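Trichothecene 3-O-acetyltransferase (PDB 2RKV) probably transfers the acetyl group of acetyl-CoA to the 3-hydroxyl of trichothecene mycotoxins, as a member of the BAHD acyltransferase superfamily. Local coordinates at residues 9-13 with 350-355; 209-213 with 362-368. One frame throughout, in Å; residues are numbered along the deposited sequence.

Contact 1 of 2, residues 9-13 with 350-355; sequences TLGQL and LATYLH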
# COMPACT_ATOMS: atom_id res chain seq x y z
N THR A 9 -7.24 -9.79 -13.43
CA THR A 9 -6.95 -9.01 -14.64
C THR A 9 -6.28 -7.67 -14.29
O THR A 9 -5.33 -7.26 -14.96
CB THR A 9 -8.21 -8.85 -15.50
OG1 THR A 9 -8.68 -10.16 -15.86
CG2 THR A 9 -7.89 -8.05 -16.78
N LEU A 10 -6.75 -7.04 -13.21
CA LEU A 10 -6.15 -5.80 -12.73
C LEU A 10 -4.70 -6.00 -12.29
O LEU A 10 -3.89 -5.07 -12.36
CB LEU A 10 -6.98 -5.22 -11.58
CG LEU A 10 -8.40 -4.77 -11.92
CD1 LEU A 10 -9.16 -4.44 -10.63
CD2 LEU A 10 -8.37 -3.58 -12.87
N GLY A 11 -4.38 -7.22 -11.85
CA GLY A 11 -3.02 -7.56 -11.43
C GLY A 11 -2.07 -7.83 -12.60
O GLY A 11 -0.87 -8.08 -12.40
N GLN A 12 -2.60 -7.79 -13.82
CA GLN A 12 -1.75 -7.93 -15.00
C GLN A 12 -1.17 -6.56 -15.38
O GLN A 12 -0.42 -6.47 -16.35
CB GLN A 12 -2.51 -8.57 -16.18
CG GLN A 12 -3.31 -9.85 -15.85
CD GLN A 12 -2.45 -11.13 -15.76
OE1 GLN A 12 -1.27 -11.13 -16.10
NE2 GLN A 12 -3.08 -12.22 -15.31
N LEU A 13 -1.51 -5.50 -14.64
CA LEU A 13 -0.89 -4.16 -14.81
C LEU A 13 0.63 -4.29 -14.70
O LEU A 13 1.13 -4.83 -13.70
CB LEU A 13 -1.41 -3.16 -13.78
CG LEU A 13 -2.81 -2.56 -13.98
CD1 LEU A 13 -3.35 -1.95 -12.68
CD2 LEU A 13 -2.79 -1.52 -15.09
N LEU A 350 -11.70 -0.59 -16.69
CA LEU A 350 -10.26 -0.83 -16.65
C LEU A 350 -9.94 -2.32 -16.87
O LEU A 350 -9.10 -2.67 -17.71
CB LEU A 350 -9.65 -0.33 -15.34
CG LEU A 350 -8.15 -0.61 -15.16
CD1 LEU A 350 -7.31 0.03 -16.29
CD2 LEU A 350 -7.67 -0.14 -13.82
N ALA A 351 -10.64 -3.20 -16.15
CA ALA A 351 -10.44 -4.64 -16.31
C ALA A 351 -10.73 -5.09 -17.74
O ALA A 351 -9.98 -5.87 -18.31
CB ALA A 351 -11.28 -5.44 -15.30
N THR A 352 -11.80 -4.55 -18.34
CA THR A 352 -12.19 -4.92 -19.70
C THR A 352 -11.15 -4.47 -20.73
O THR A 352 -10.77 -5.24 -21.61
CB THR A 352 -13.60 -4.37 -20.06
OG1 THR A 352 -14.55 -4.90 -19.13
CG2 THR A 352 -14.01 -4.82 -21.46
N TYR A 353 -10.68 -3.23 -20.60
CA TYR A 353 -9.63 -2.72 -21.48
C TYR A 353 -8.38 -3.60 -21.41
O TYR A 353 -7.80 -3.96 -22.44
CB TYR A 353 -9.28 -1.27 -21.15
CG TYR A 353 -8.30 -0.68 -22.12
CD1 TYR A 353 -8.73 -0.10 -23.32
CD2 TYR A 353 -6.92 -0.71 -21.87
CE1 TYR A 353 -7.83 0.44 -24.23
CE2 TYR A 353 -6.01 -0.17 -22.78
CZ TYR A 353 -6.47 0.40 -23.95
OH TYR A 353 -5.58 0.94 -24.85
N LEU A 354 -7.97 -3.93 -20.19
CA LEU A 354 -6.82 -4.82 -19.99
C LEU A 354 -7.08 -6.17 -20.65
O LEU A 354 -6.25 -6.68 -21.41
CB LEU A 354 -6.55 -5.00 -18.50
CG LEU A 354 -5.85 -3.81 -17.84
CD1 LEU A 354 -6.07 -3.86 -16.33
CD2 LEU A 354 -4.35 -3.76 -18.17
N HIS A 355 -8.24 -6.75 -20.37
CA HIS A 355 -8.60 -8.05 -20.93
C HIS A 355 -8.53 -8.06 -22.46
O HIS A 355 -8.04 -9.02 -23.08
CB HIS A 355 -9.99 -8.45 -20.44
CG HIS A 355 -10.48 -9.76 -20.98
ND1 HIS A 355 -9.86 -10.96 -20.71
CD2 HIS A 355 -11.53 -10.05 -21.78
CE1 HIS A 355 -10.50 -11.94 -21.31
NE2 HIS A 355 -11.53 -11.41 -21.97

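Contact 2 of 2, residues 209-213 with 362-368; sequences DHQIV and NVSLTAD. With ZBA (12,13-Epoxytrichothec-9-ene-3,4,8,15-tetrol-4,15-diacetate-8-isovalerate), chain D.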
# COMPACT_ATOMS: atom_id res chain seq x y z
N ASP A 209 -10.04 6.94 -18.17
CA ASP A 209 -9.43 8.26 -18.13
C ASP A 209 -8.27 8.22 -17.14
O ASP A 209 -8.39 7.61 -16.07
CB ASP A 209 -10.45 9.31 -17.65
CG ASP A 209 -11.40 9.78 -18.75
OD1 ASP A 209 -11.27 9.38 -19.93
OD2 ASP A 209 -12.30 10.59 -18.42
N HIS A 210 -7.15 8.86 -17.49
CA HIS A 210 -5.96 8.96 -16.61
C HIS A 210 -5.23 7.63 -16.41
O HIS A 210 -4.33 7.55 -15.56
CB HIS A 210 -6.31 9.55 -15.24
CG HIS A 210 -7.24 10.72 -15.30
ND1 HIS A 210 -6.87 11.93 -15.85
CD2 HIS A 210 -8.52 10.86 -14.88
CE1 HIS A 210 -7.89 12.77 -15.76
NE2 HIS A 210 -8.90 12.15 -15.18
N GLN A 211 -5.58 6.61 -17.19
CA GLN A 211 -4.99 5.28 -16.99
C GLN A 211 -4.29 4.68 -18.20
O GLN A 211 -3.73 3.58 -18.13
CB GLN A 211 -6.03 4.31 -16.42
CG GLN A 211 -6.56 4.78 -15.07
CD GLN A 211 -7.59 3.85 -14.48
OE1 GLN A 211 -8.41 3.28 -15.19
NE2 GLN A 211 -7.56 3.71 -13.15
N ILE A 212 -4.31 5.40 -19.32
CA ILE A 212 -3.61 4.95 -20.51
C ILE A 212 -2.60 6.02 -20.91
O ILE A 212 -2.96 7.18 -21.12
CB ILE A 212 -4.58 4.64 -21.68
CG1 ILE A 212 -5.61 3.59 -21.24
CG2 ILE A 212 -3.80 4.13 -22.90
CD1 ILE A 212 -6.77 3.43 -22.21
N VAL A 213 -1.33 5.63 -20.96
CA VAL A 213 -0.24 6.53 -21.33
C VAL A 213 -0.42 6.94 -22.79
O VAL A 213 -0.73 6.11 -23.65
CB VAL A 213 1.15 5.86 -21.09
CG1 VAL A 213 2.28 6.71 -21.67
CG2 VAL A 213 1.38 5.63 -19.60
N ASN A 362 0.86 0.04 -22.06
CA ASN A 362 0.43 1.45 -22.00
C ASN A 362 -0.47 1.79 -20.81
O ASN A 362 -0.80 2.96 -20.60
CB ASN A 362 -0.29 1.87 -23.28
CG ASN A 362 0.60 1.84 -24.51
OD1 ASN A 362 1.80 2.11 -24.44
ND2 ASN A 362 -0.00 1.52 -25.65
N VAL A 363 -0.88 0.77 -20.06
CA VAL A 363 -1.81 0.97 -18.96
C VAL A 363 -1.05 1.23 -17.65
O VAL A 363 -0.13 0.48 -17.27
CB VAL A 363 -2.79 -0.22 -18.82
CG1 VAL A 363 -3.88 0.10 -17.80
CG2 VAL A 363 -3.42 -0.56 -20.18
N SER A 364 -1.44 2.30 -16.96
CA SER A 364 -0.82 2.66 -15.70
C SER A 364 -1.82 3.41 -14.84
O SER A 364 -2.51 4.30 -15.33
CB SER A 364 0.41 3.54 -15.93
OG SER A 364 0.94 4.00 -14.69
N LEU A 365 -1.88 3.04 -13.57
CA LEU A 365 -2.74 3.73 -12.60
C LEU A 365 -2.33 5.19 -12.40
O LEU A 365 -3.10 5.99 -11.85
CB LEU A 365 -2.73 2.99 -11.26
CG LEU A 365 -3.39 1.61 -11.29
CD1 LEU A 365 -2.94 0.78 -10.09
CD2 LEU A 365 -4.92 1.71 -11.34
N THR A 366 -1.11 5.54 -12.82
CA THR A 366 -0.64 6.93 -12.71
C THR A 366 -0.19 7.47 -14.07
O THR A 366 0.76 8.26 -14.14
CB THR A 366 0.50 7.08 -11.68
OG1 THR A 366 1.58 6.22 -12.06
CG2 THR A 366 0.01 6.75 -10.27
N ALA A 367 -0.91 7.07 -15.12
CA ALA A 367 -0.55 7.36 -16.51
C ALA A 367 -0.34 8.84 -16.85
O ALA A 367 0.49 9.16 -17.71
CB ALA A 367 -1.58 6.76 -17.45
N ASP A 368 -1.08 9.73 -16.20
CA ASP A 368 -0.91 11.16 -16.44
C ASP A 368 -0.57 11.98 -15.19
O ASP A 368 -0.75 13.21 -15.18
CB ASP A 368 -2.12 11.73 -17.21
CG ASP A 368 -3.41 11.74 -16.40
OD1 ASP A 368 -3.42 11.40 -15.20
OD2 ASP A 368 -4.45 12.10 -16.99
O18 ZBA D . 4.82 4.66 -8.29
C44 ZBA D . 5.02 3.53 -8.50
C45 ZBA D . 5.76 2.98 -9.66
C46 ZBA D . 7.10 2.53 -9.28
C48 ZBA D . 7.86 3.62 -8.73
C47 ZBA D . 8.00 2.05 -10.37
O17 ZBA D . 4.60 2.58 -7.66
C31 ZBA D . 4.05 2.91 -6.38
C30 ZBA D . 2.59 3.21 -6.45
C32 ZBA D . 4.41 1.77 -5.50
C39 ZBA D . 5.90 1.56 -5.32
C33 ZBA D . 3.51 1.00 -4.97
C34 ZBA D . 2.05 1.18 -5.14
O10 ZBA D . 1.62 1.88 -3.96
C29 ZBA D . 1.65 2.01 -6.38
C38 ZBA D . 1.84 1.14 -7.62
O12 ZBA D . 2.10 1.95 -8.75
C40 ZBA D . 1.61 1.65 -9.94
C41 ZBA D . 2.07 2.66 -10.97
O13 ZBA D . 0.92 0.78 -10.20
C28 ZBA D . 0.13 2.45 -6.25
C37 ZBA D . -0.43 3.15 -7.50
C35 ZBA D . 0.03 3.29 -4.98
C25 ZBA D . 0.29 2.29 -3.92
C36 ZBA D . -0.04 4.72 -4.85
O11 ZBA D . -1.23 3.97 -4.85
C27 ZBA D . -0.73 1.22 -5.80
C26 ZBA D . -0.67 1.20 -4.28
O16 ZBA D . -0.29 -0.04 -3.76
O14 ZBA D . -2.08 1.54 -6.17
C42 ZBA D . -3.05 0.68 -6.45
O15 ZBA D . -4.14 1.02 -6.75
C43 ZBA D . -2.60 -0.68 -6.28
O HOH W 1 -2.77 9.15 -13.77

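Contact 1 of 2, residues 9-13 with 350-355
His355 meets Thr9 through its backbone and CB rather than its ring: the Thr9 methyl CG2 lies 3.8 Å from His355 N, while the imidazole turns away and stacks on the ring of Tyr198. The hydroxyl of that tyrosine is hydrogen-bonded to Thr9 OG1, so Tyr198 links both segments. With OG1 set beside the backbone N (chi1 -59°), CG2 is left to face the helix, where it comes 3.4 Å from Ala351 O, a carbonyl already engaged by His355 N inside the helix. The two pieces are a 3-10 turn, residues 10-12, in the loop between strands 5-6 and 20-28, and one face of helix 340-356, presented by Leu350, Ala351, Leu354 and His355. Leu354 points toward the turn and slides past Thr9 in the opposite direction, its CD1 3.7 Å from Thr9 O. The rest is aliphatic packing. The other branch of Leu354, CD2, meets Leu13 CD2 at 4.1 Å, the two side chains crossing at about a right angle. Leu10 uses a single methyl, CD2, which lies 3.6 Å from Leu350 CD2 and 4.2 Å from Ala351 CB. The turn itself is closed by Gln12 N bonding to Thr9 O.

Contact 2 of 2, residues 209-213 with 362-368
Ala367 lays its methyl against the backbone of 209-213, with CB 3.4 Å from His210 O and 3.5 Å from Gln211 C, and also touches Val213 CG2. Beside it the two loops join in a single antiparallel beta bridge, with Ile212 and Val363 as a non-hydrogen-bonded pair. Ser364 N donates to Gln211 O at 2.9 Å, approaching from above the carbonyl plane, whereas Val213 N donates to Asn362 O at 2.7 Å, nearly in line with the carbonyl. At one end of the contact, His210 ND1 gives a straight bond to Asp368 OD2 (2.7 Å, 166°). Asp368 CG sits between its backbone N and carbonyl carbon (chi1 68°), which brings the carboxylate to the imidazole edge. OD2 accepts on its syn lone pair and lies in the imidazole plane, while the carboxylate plane is turned 54° from it. Glu288 comes close to Asp368 OD1, a proximity that may raise the pKa of one of the acids or favour a protonated imidazole. A water accepts from Asp368 N and lies 2.9 Å from His210 O, to which it can donate; that carbonyl also takes a weak bond from Ala367 N. Ser364 OG accepts from Thr366 N in an ST turn just where the loop reaches the toxin. There Leu365 stands between two partners: CD1 is 3.6 Å from O15 of the T-2 ligand and CD2 is 3.8 Å from Gln211 NE2, an amide held by Asn311 and Tyr314. Ile212 and Val363 pack on helix 340-356, while His210 and Leu365 rest against strand 310-318.

Overall arrangement
Helix 340-356 joins the two contacts, whose centres lie 12 Å apart: it receives the 9-13 turn in contact 1 and meets the loops of contact 2 through two further side chains. Leu350 CD1 is 3.6 Å from Gln211 OE1, and Tyr353 CZ is 3.5 Å from Ile212 CD1. The loops also meet directly, Leu13 CD2 lying 3.3 Å from Val363 CG1. Contact 2 enters the trichothecene pocket through Leu365 and Thr366. In contact 1, the side chain of Leu13 is about 6 Å from the bound ZBA, the T-2 toxin, between nearest atoms. The toxin's hydrogen bonds to His156, the histidine of the BAHD HXXXD motif, and to Tyr413 come from outside both contacts.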